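Local coordinates for protein beta-catenin homolog sys-1 (Caenorhabditis elegans, PDB 3C2G) that acts as a transcription coregulator in the Wnt signaling asymmetry pathway, binding the TCF transcription factor POP-1 directly and activating or repressing its target genes, at residues I549-N557 with W587-L597; H567-E578 with I605-F616. One frame throughout, in Å; residues are numbered along the deposited sequence.

Contact 1 (I549-N557 with W587-L597); sequences IDCPLNLLN and WTIDRPMLEGL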
# COMPACT_ATOMS: atom_id res chain seq x y z
N ILE A 549 -15.79 -13.89 33.21
CA ILE A 549 -16.54 -14.26 32.02
C ILE A 549 -17.95 -14.70 32.38
O ILE A 549 -18.14 -15.50 33.29
CB ILE A 549 -15.78 -15.33 31.18
CG1 ILE A 549 -14.72 -14.65 30.32
CG2 ILE A 549 -16.70 -16.16 30.31
CD1 ILE A 549 -13.77 -15.62 29.62
N ASP A 550 -18.93 -14.13 31.69
CA ASP A 550 -20.32 -14.56 31.82
C ASP A 550 -20.52 -15.85 31.02
O ASP A 550 -19.73 -16.16 30.12
CB ASP A 550 -21.27 -13.47 31.31
CG ASP A 550 -22.69 -13.60 31.86
OD1 ASP A 550 -22.98 -14.56 32.63
OD2 ASP A 550 -23.53 -12.73 31.52
N CYS A 551 -21.58 -16.60 31.35
CA CYS A 551 -21.91 -17.87 30.71
C CYS A 551 -21.59 -17.95 29.21
O CYS A 551 -22.31 -17.36 28.40
CB CYS A 551 -23.40 -18.16 30.90
SG CYS A 551 -23.83 -19.82 30.37
N PRO A 552 -20.53 -18.69 28.84
CA PRO A 552 -20.18 -18.83 27.42
C PRO A 552 -21.30 -19.42 26.57
O PRO A 552 -21.41 -19.08 25.40
CB PRO A 552 -18.97 -19.77 27.45
CG PRO A 552 -18.41 -19.62 28.82
CD PRO A 552 -19.60 -19.43 29.71
N LEU A 553 -22.13 -20.27 27.17
CA LEU A 553 -23.27 -20.87 26.46
C LEU A 553 -24.12 -19.83 25.73
O LEU A 553 -24.63 -20.10 24.64
CB LEU A 553 -24.13 -21.73 27.39
CG LEU A 553 -25.21 -22.62 26.74
CD1 LEU A 553 -24.67 -23.44 25.55
CD2 LEU A 553 -25.89 -23.53 27.76
N ASN A 554 -24.22 -18.64 26.31
CA ASN A 554 -24.97 -17.53 25.71
C ASN A 554 -24.38 -17.02 24.37
O ASN A 554 -25.04 -16.29 23.64
CB ASN A 554 -25.13 -16.38 26.72
CG ASN A 554 -26.03 -16.76 27.90
OD1 ASN A 554 -26.97 -17.54 27.77
ND2 ASN A 554 -25.72 -16.20 29.07
N LEU A 555 -23.15 -17.42 24.07
CA LEU A 555 -22.53 -17.17 22.76
C LEU A 555 -23.26 -17.90 21.62
O LEU A 555 -23.10 -17.57 20.45
CB LEU A 555 -21.08 -17.62 22.77
CG LEU A 555 -19.88 -16.70 22.97
CD1 LEU A 555 -20.21 -15.35 23.59
CD2 LEU A 555 -18.85 -17.45 23.81
N LEU A 556 -24.05 -18.90 21.98
CA LEU A 556 -24.72 -19.75 21.01
C LEU A 556 -26.14 -19.32 20.75
O LEU A 556 -26.83 -19.92 19.93
CB LEU A 556 -24.73 -21.21 21.46
CG LEU A 556 -23.41 -21.95 21.68
CD1 LEU A 556 -23.70 -23.41 21.94
CD2 LEU A 556 -22.48 -21.79 20.49
N ASN A 557 -26.59 -18.28 21.46
CA ASN A 557 -27.95 -17.77 21.33
C ASN A 557 -28.28 -17.25 19.92
O ASN A 557 -29.45 -17.19 19.53
CB ASN A 557 -28.25 -16.71 22.40
CG ASN A 557 -28.23 -17.28 23.84
OD1 ASN A 557 -28.25 -18.50 24.04
ND2 ASN A 557 -28.19 -16.39 24.83
N TRP A 587 -25.69 -18.58 36.41
CA TRP A 587 -25.83 -18.30 34.98
C TRP A 587 -27.29 -18.27 34.57
O TRP A 587 -28.15 -18.83 35.24
CB TRP A 587 -25.10 -19.33 34.12
CG TRP A 587 -23.62 -19.22 34.16
CD1 TRP A 587 -22.90 -18.17 34.62
CD2 TRP A 587 -22.68 -20.18 33.70
NE1 TRP A 587 -21.57 -18.42 34.50
CE2 TRP A 587 -21.40 -19.65 33.92
CE3 TRP A 587 -22.79 -21.45 33.10
CZ2 TRP A 587 -20.23 -20.34 33.59
CZ3 TRP A 587 -21.62 -22.14 32.76
CH2 TRP A 587 -20.36 -21.58 33.01
N THR A 588 -27.58 -17.58 33.48
CA THR A 588 -28.90 -17.60 32.91
C THR A 588 -28.78 -18.11 31.48
O THR A 588 -28.18 -17.46 30.62
CB THR A 588 -29.57 -16.21 32.99
OG1 THR A 588 -29.79 -15.88 34.36
CG2 THR A 588 -30.91 -16.20 32.25
N ILE A 589 -29.34 -19.30 31.25
CA ILE A 589 -29.25 -19.98 29.95
C ILE A 589 -30.60 -20.09 29.24
O ILE A 589 -31.66 -19.91 29.85
CB ILE A 589 -28.61 -21.40 30.07
CG1 ILE A 589 -29.53 -22.36 30.84
CG2 ILE A 589 -27.23 -21.31 30.71
CD1 ILE A 589 -29.13 -23.82 30.72
N ASP A 590 -30.53 -20.38 27.94
CA ASP A 590 -31.68 -20.77 27.14
C ASP A 590 -31.72 -22.29 27.19
O ASP A 590 -31.10 -22.97 26.37
CB ASP A 590 -31.50 -20.28 25.70
CG ASP A 590 -32.73 -20.51 24.83
OD1 ASP A 590 -33.52 -21.44 25.08
OD2 ASP A 590 -32.89 -19.75 23.85
N ARG A 591 -32.44 -22.82 28.17
CA ARG A 591 -32.48 -24.25 28.43
C ARG A 591 -33.02 -25.10 27.26
O ARG A 591 -32.42 -26.13 26.93
CB ARG A 591 -33.23 -24.54 29.73
CG ARG A 591 -32.89 -25.88 30.33
CD ARG A 591 -33.90 -26.32 31.37
NE ARG A 591 -33.75 -27.75 31.65
CZ ARG A 591 -33.07 -28.25 32.68
NH1 ARG A 591 -32.48 -27.46 33.57
NH2 ARG A 591 -32.98 -29.57 32.83
N PRO A 592 -34.15 -24.70 26.63
CA PRO A 592 -34.65 -25.48 25.49
C PRO A 592 -33.67 -25.56 24.33
O PRO A 592 -33.62 -26.58 23.64
CB PRO A 592 -35.91 -24.71 25.06
CG PRO A 592 -36.31 -23.94 26.25
CD PRO A 592 -35.03 -23.55 26.92
N MSE A 593 -32.89 -24.51 24.13
CA MSE A 593 -31.84 -24.54 23.12
C MSE A 593 -30.78 -25.59 23.42
O MSE A 593 -30.32 -26.30 22.52
CB MSE A 593 -31.20 -23.17 22.97
CG MSE A 593 -30.30 -23.08 21.77
SE MSE A 593 -28.59 -22.29 22.21
CE MSE A 593 -27.82 -23.70 23.33
N LEU A 594 -30.39 -25.70 24.69
CA LEU A 594 -29.41 -26.70 25.10
C LEU A 594 -29.96 -28.12 24.97
O LEU A 594 -29.23 -29.04 24.62
CB LEU A 594 -28.92 -26.42 26.53
CG LEU A 594 -27.92 -27.38 27.18
CD1 LEU A 594 -26.64 -27.50 26.37
CD2 LEU A 594 -27.61 -26.92 28.59
N GLU A 595 -31.26 -28.28 25.24
CA GLU A 595 -31.91 -29.58 25.08
C GLU A 595 -31.92 -29.97 23.61
O GLU A 595 -31.62 -31.11 23.26
CB GLU A 595 -33.33 -29.58 25.66
N GLY A 596 -32.25 -28.99 22.76
CA GLY A 596 -32.14 -29.15 21.31
C GLY A 596 -30.81 -29.73 20.87
O GLY A 596 -30.77 -30.61 20.00
N LEU A 597 -29.72 -29.25 21.47
CA LEU A 597 -28.37 -29.70 21.12
C LEU A 597 -28.07 -31.16 21.50
O LEU A 597 -27.17 -31.78 20.92
CB LEU A 597 -27.31 -28.76 21.70
CG LEU A 597 -27.14 -27.40 21.00
CD1 LEU A 597 -26.12 -26.56 21.74
CD2 LEU A 597 -26.75 -27.56 19.53
O HOH W 1 -25.59 -15.65 32.85
O HOH W 2 -27.81 -20.17 26.60
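Leu553 puts its two methyls on different partners of the 587-597 segment: CD1 meets the methyl CE of Met593, a selenomethionine in this crystal, at 3.9 Å, while CD2 lies between CG2 of Ile589 and CD2 of Leu594. With CG of Leu553 trans to the backbone N (chi1 -170°), the fork is sent toward the 587-597 segment, and a branched leucine suits a place with neighbours on two sides. The bent chain of Met593 also brings SE against CB of Leu556, whose CD1 packs on CD1 of Leu597. Next along is Cys551, small enough for its CB and SG to come close over the indole: its CB sits over the face of the five-membered ring of Trp587, 3.6 Å from the centroid, a CH-pi contact, and its SG approaches the six-membered ring obliquely in a sulfur-aromatic contact. Pro552 CD reaches the same face near the rim. The 549-557 segment, with its short 3-10 turn, belongs to the loop before helix 563-579, so the contact joins this loop to the 587-590 connection and to helix 591-598 at the C-terminal end of the armadillo domain. Asp590 is the N-cap of that helix, its OD1 accepting from Met593 N at 3.3 Å. At the polar edge, Asn554 ND2 donates to Thr588 O at 3.2 Å, the acceptor lying in the amide plane. One water donates to both Asn554 OD1 and Asn557 OD1 and accepts from Asp590 N; another donates to Asp550 OD1 and accepts from Thr588 N, 2.8 Å from each.

Contact 2 (H567-E578 with I605-F616); sequences HNVLVVCDKILE and IAKAANSLLSRF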
# COMPACT_ATOMS: atom_id res chain seq x y z
N HIS A 567 -19.07 -27.15 19.94
CA HIS A 567 -18.46 -28.19 20.74
C HIS A 567 -17.55 -27.57 21.79
O HIS A 567 -17.55 -28.00 22.94
CB HIS A 567 -17.68 -29.18 19.87
CG HIS A 567 -17.03 -30.28 20.64
ND1 HIS A 567 -17.74 -31.32 21.21
CD2 HIS A 567 -15.73 -30.51 20.95
CE1 HIS A 567 -16.91 -32.14 21.83
NE2 HIS A 567 -15.69 -31.67 21.69
N ASN A 568 -16.80 -26.54 21.39
CA ASN A 568 -15.86 -25.89 22.30
C ASN A 568 -16.59 -25.19 23.45
O ASN A 568 -16.19 -25.26 24.61
CB ASN A 568 -14.94 -24.92 21.54
CG ASN A 568 -13.75 -25.62 20.91
OD1 ASN A 568 -13.47 -26.79 21.19
ND2 ASN A 568 -13.04 -24.91 20.06
N VAL A 569 -17.67 -24.52 23.08
CA VAL A 569 -18.49 -23.80 24.04
C VAL A 569 -19.10 -24.77 25.04
O VAL A 569 -19.07 -24.52 26.24
CB VAL A 569 -19.54 -22.96 23.33
CG1 VAL A 569 -20.71 -22.65 24.23
CG2 VAL A 569 -18.90 -21.67 22.81
N LEU A 570 -19.61 -25.90 24.55
CA LEU A 570 -20.20 -26.90 25.43
C LEU A 570 -19.17 -27.48 26.40
O LEU A 570 -19.44 -27.60 27.59
CB LEU A 570 -20.83 -28.03 24.62
CG LEU A 570 -22.05 -27.66 23.79
CD1 LEU A 570 -22.35 -28.72 22.74
CD2 LEU A 570 -23.25 -27.41 24.67
N VAL A 571 -18.00 -27.81 25.87
CA VAL A 571 -16.97 -28.48 26.66
C VAL A 571 -16.40 -27.56 27.72
O VAL A 571 -16.22 -27.99 28.87
CB VAL A 571 -15.87 -29.07 25.75
CG1 VAL A 571 -14.66 -29.56 26.57
CG2 VAL A 571 -16.44 -30.21 24.91
N VAL A 572 -16.11 -26.31 27.35
CA VAL A 572 -15.53 -25.37 28.29
C VAL A 572 -16.49 -25.10 29.44
O VAL A 572 -16.08 -25.01 30.60
CB VAL A 572 -15.03 -24.03 27.62
CG1 VAL A 572 -16.17 -23.04 27.38
CG2 VAL A 572 -13.98 -23.38 28.48
N CYS A 573 -17.78 -24.98 29.11
CA CYS A 573 -18.80 -24.75 30.12
C CYS A 573 -18.85 -25.90 31.11
O CYS A 573 -18.87 -25.68 32.32
CB CYS A 573 -20.17 -24.55 29.46
SG CYS A 573 -20.40 -22.92 28.76
N ASP A 574 -18.85 -27.13 30.59
CA ASP A 574 -18.91 -28.31 31.42
C ASP A 574 -17.70 -28.40 32.33
O ASP A 574 -17.83 -28.74 33.51
CB ASP A 574 -19.02 -29.57 30.56
CG ASP A 574 -19.36 -30.80 31.38
OD1 ASP A 574 -20.50 -30.88 31.90
OD2 ASP A 574 -18.47 -31.67 31.52
N LYS A 575 -16.52 -28.08 31.81
CA LYS A 575 -15.30 -28.09 32.61
C LYS A 575 -15.27 -26.98 33.66
O LYS A 575 -14.70 -27.17 34.74
CB LYS A 575 -14.07 -28.02 31.71
CG LYS A 575 -13.78 -29.32 30.97
CD LYS A 575 -12.60 -29.16 30.04
CE LYS A 575 -12.30 -30.46 29.29
NZ LYS A 575 -11.87 -31.55 30.20
N ILE A 576 -15.88 -25.84 33.36
CA ILE A 576 -15.98 -24.77 34.37
C ILE A 576 -16.88 -25.22 35.54
O ILE A 576 -16.57 -24.95 36.71
CB ILE A 576 -16.47 -23.42 33.77
CG1 ILE A 576 -15.42 -22.80 32.86
CG2 ILE A 576 -16.80 -22.42 34.88
CD1 ILE A 576 -15.99 -21.78 31.90
N LEU A 577 -17.97 -25.90 35.23
CA LEU A 577 -18.94 -26.30 36.25
C LEU A 577 -18.47 -27.49 37.07
O LEU A 577 -18.90 -27.65 38.21
CB LEU A 577 -20.31 -26.55 35.63
CG LEU A 577 -20.92 -25.31 34.98
CD1 LEU A 577 -22.27 -25.61 34.36
CD2 LEU A 577 -21.05 -24.17 35.99
N GLU A 578 -17.57 -28.30 36.51
CA GLU A 578 -16.94 -29.38 37.25
C GLU A 578 -16.12 -28.83 38.41
O GLU A 578 -16.02 -29.47 39.45
CB GLU A 578 -16.05 -30.23 36.33
CG GLU A 578 -15.54 -31.56 36.93
CD GLU A 578 -14.79 -32.43 35.91
OE1 GLU A 578 -15.29 -32.60 34.76
OE2 GLU A 578 -13.69 -32.96 36.25
N ILE A 605 -21.04 -33.24 19.80
CA ILE A 605 -21.88 -32.16 20.29
C ILE A 605 -22.98 -32.71 21.20
O ILE A 605 -23.15 -32.24 22.32
CB ILE A 605 -22.49 -31.33 19.13
CG1 ILE A 605 -21.38 -30.57 18.39
CG2 ILE A 605 -23.55 -30.36 19.64
CD1 ILE A 605 -21.84 -29.78 17.18
N ALA A 606 -23.70 -33.72 20.71
CA ALA A 606 -24.78 -34.34 21.48
C ALA A 606 -24.31 -34.86 22.84
O ALA A 606 -24.98 -34.66 23.86
CB ALA A 606 -25.44 -35.45 20.68
N LYS A 607 -23.15 -35.51 22.87
CA LYS A 607 -22.58 -36.03 24.12
C LYS A 607 -22.23 -34.92 25.11
O LYS A 607 -22.50 -35.04 26.31
CB LYS A 607 -21.36 -36.91 23.85
N ALA A 608 -21.64 -33.84 24.61
CA ALA A 608 -21.26 -32.70 25.45
C ALA A 608 -22.50 -32.01 26.01
O ALA A 608 -22.54 -31.65 27.20
CB ALA A 608 -20.43 -31.72 24.65
N ALA A 609 -23.50 -31.85 25.15
CA ALA A 609 -24.76 -31.20 25.50
C ALA A 609 -25.42 -31.79 26.74
O ALA A 609 -25.69 -31.06 27.70
CB ALA A 609 -25.71 -31.23 24.31
N ASN A 610 -25.68 -33.10 26.76
CA ASN A 610 -26.36 -33.68 27.92
C ASN A 610 -25.48 -33.83 29.16
O ASN A 610 -25.98 -33.77 30.29
CB ASN A 610 -27.18 -34.95 27.60
CG ASN A 610 -26.43 -35.95 26.76
OD1 ASN A 610 -25.38 -36.46 27.15
ND2 ASN A 610 -26.99 -36.28 25.59
N SER A 611 -24.17 -33.95 28.95
CA SER A 611 -23.23 -33.86 30.07
C SER A 611 -23.33 -32.49 30.74
O SER A 611 -23.34 -32.40 31.96
CB SER A 611 -21.79 -34.10 29.61
OG SER A 611 -21.70 -35.24 28.78
N LEU A 612 -23.43 -31.44 29.93
CA LEU A 612 -23.61 -30.08 30.44
C LEU A 612 -25.00 -29.86 31.04
O LEU A 612 -25.15 -29.17 32.05
CB LEU A 612 -23.31 -29.04 29.35
CG LEU A 612 -23.46 -27.54 29.66
CD1 LEU A 612 -22.59 -27.10 30.83
CD2 LEU A 612 -23.14 -26.71 28.44
N LEU A 613 -26.02 -30.46 30.42
CA LEU A 613 -27.41 -30.37 30.90
C LEU A 613 -27.58 -30.82 32.37
O LEU A 613 -28.26 -30.15 33.15
CB LEU A 613 -28.34 -31.17 29.99
CG LEU A 613 -29.85 -30.93 30.08
CD1 LEU A 613 -30.23 -29.52 29.61
CD2 LEU A 613 -30.60 -31.99 29.27
N SER A 614 -26.94 -31.93 32.73
CA SER A 614 -27.06 -32.49 34.07
C SER A 614 -26.51 -31.59 35.19
O SER A 614 -26.75 -31.85 36.37
CB SER A 614 -26.39 -33.87 34.14
OG SER A 614 -24.97 -33.75 34.13
N ARG A 615 -25.78 -30.54 34.82
CA ARG A 615 -25.19 -29.63 35.80
C ARG A 615 -26.21 -28.66 36.41
O ARG A 615 -26.04 -28.20 37.54
CB ARG A 615 -24.06 -28.80 35.17
CG ARG A 615 -22.97 -29.60 34.48
CD ARG A 615 -21.86 -29.99 35.42
NE ARG A 615 -20.76 -30.59 34.68
CZ ARG A 615 -19.75 -31.25 35.24
NH1 ARG A 615 -19.71 -31.40 36.56
NH2 ARG A 615 -18.79 -31.77 34.49
N PHE A 616 -27.27 -28.38 35.65
CA PHE A 616 -28.20 -27.31 36.01
C PHE A 616 -29.33 -27.72 36.95
O PHE A 616 -29.67 -28.90 37.02
CB PHE A 616 -28.74 -26.66 34.72
CG PHE A 616 -27.70 -25.89 33.98
CD1 PHE A 616 -27.56 -24.52 34.19
CD2 PHE A 616 -26.83 -26.53 33.11
CE1 PHE A 616 -26.58 -23.81 33.54
CE2 PHE A 616 -25.85 -25.83 32.45
CZ PHE A 616 -25.72 -24.46 32.66
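From CB to its guanidinium, Arg615 lies against Asp574, Leu577 and Glu578 of helix 567-578. Its CB rests on CD1 of Leu577 at 3.7 Å, CG meets both that methyl and Asp574 OD1, and CD passes CB of Leu577. A bend at chi2 (-89°) turns the chain so that the guanidinium meets Asp574 side-on: NE donates to OD1 at 2.8 Å and NH2 to OD2 at 3.0 Å. Both acceptors lie near the guanidinium plane, yet the carboxylate is turned 51° from it and is met from above its own plane. NH1 ends 3.5 Å from CA of Glu578, whose OE1 makes a long salt bridge to NH2. Replacing Arg615 by alanine is likely to leave Asp574 without this cationic partner and Leu577 without the methylenes that lie on it. An arginine suits this place because its methylenes can pack on a leucine while its head pairs with acids. Behind it the two helices of this armadillo-domain end mesh knobs-into-holes, their segment axes approaching to 8.9 Å with 30° between their N-to-C directions: Leu570 fits among Ile605, Ala608, Ala609 and Leu612, and Leu612 among Leu570, Cys573, Asp574 and Leu577. The small Ala608 lets the backbones come close, its CB 3.7 Å from CB of Leu570. Phe616 adds CZ against CD1 of Leu577, and at the other end CB of His567 lies beside CG1 of Ile605.

Contacts 1 and 2 are neighbours, their centres about 10 Å apart, and their segments alternate along the chain, so the two pairings interleave at the C-terminal end of the domain. Helix 563-579 is the shared support: on the loop side, Cys573 SG packs 3.7 Å from Pro552 CB, and Val569 CG1 lies 3.8 Å from Leu556 CG. Helix 603-613 is the next helix after 591-598, following a short connection, and Ala609 CB comes within 3.7 Å of Leu597 C. Leu594 touches both Leu570 and Leu612, continuing the apolar core from one contact into the other. Both lie far from the middle of the elongated chain, with centres about 44 and 46 Å from its centre.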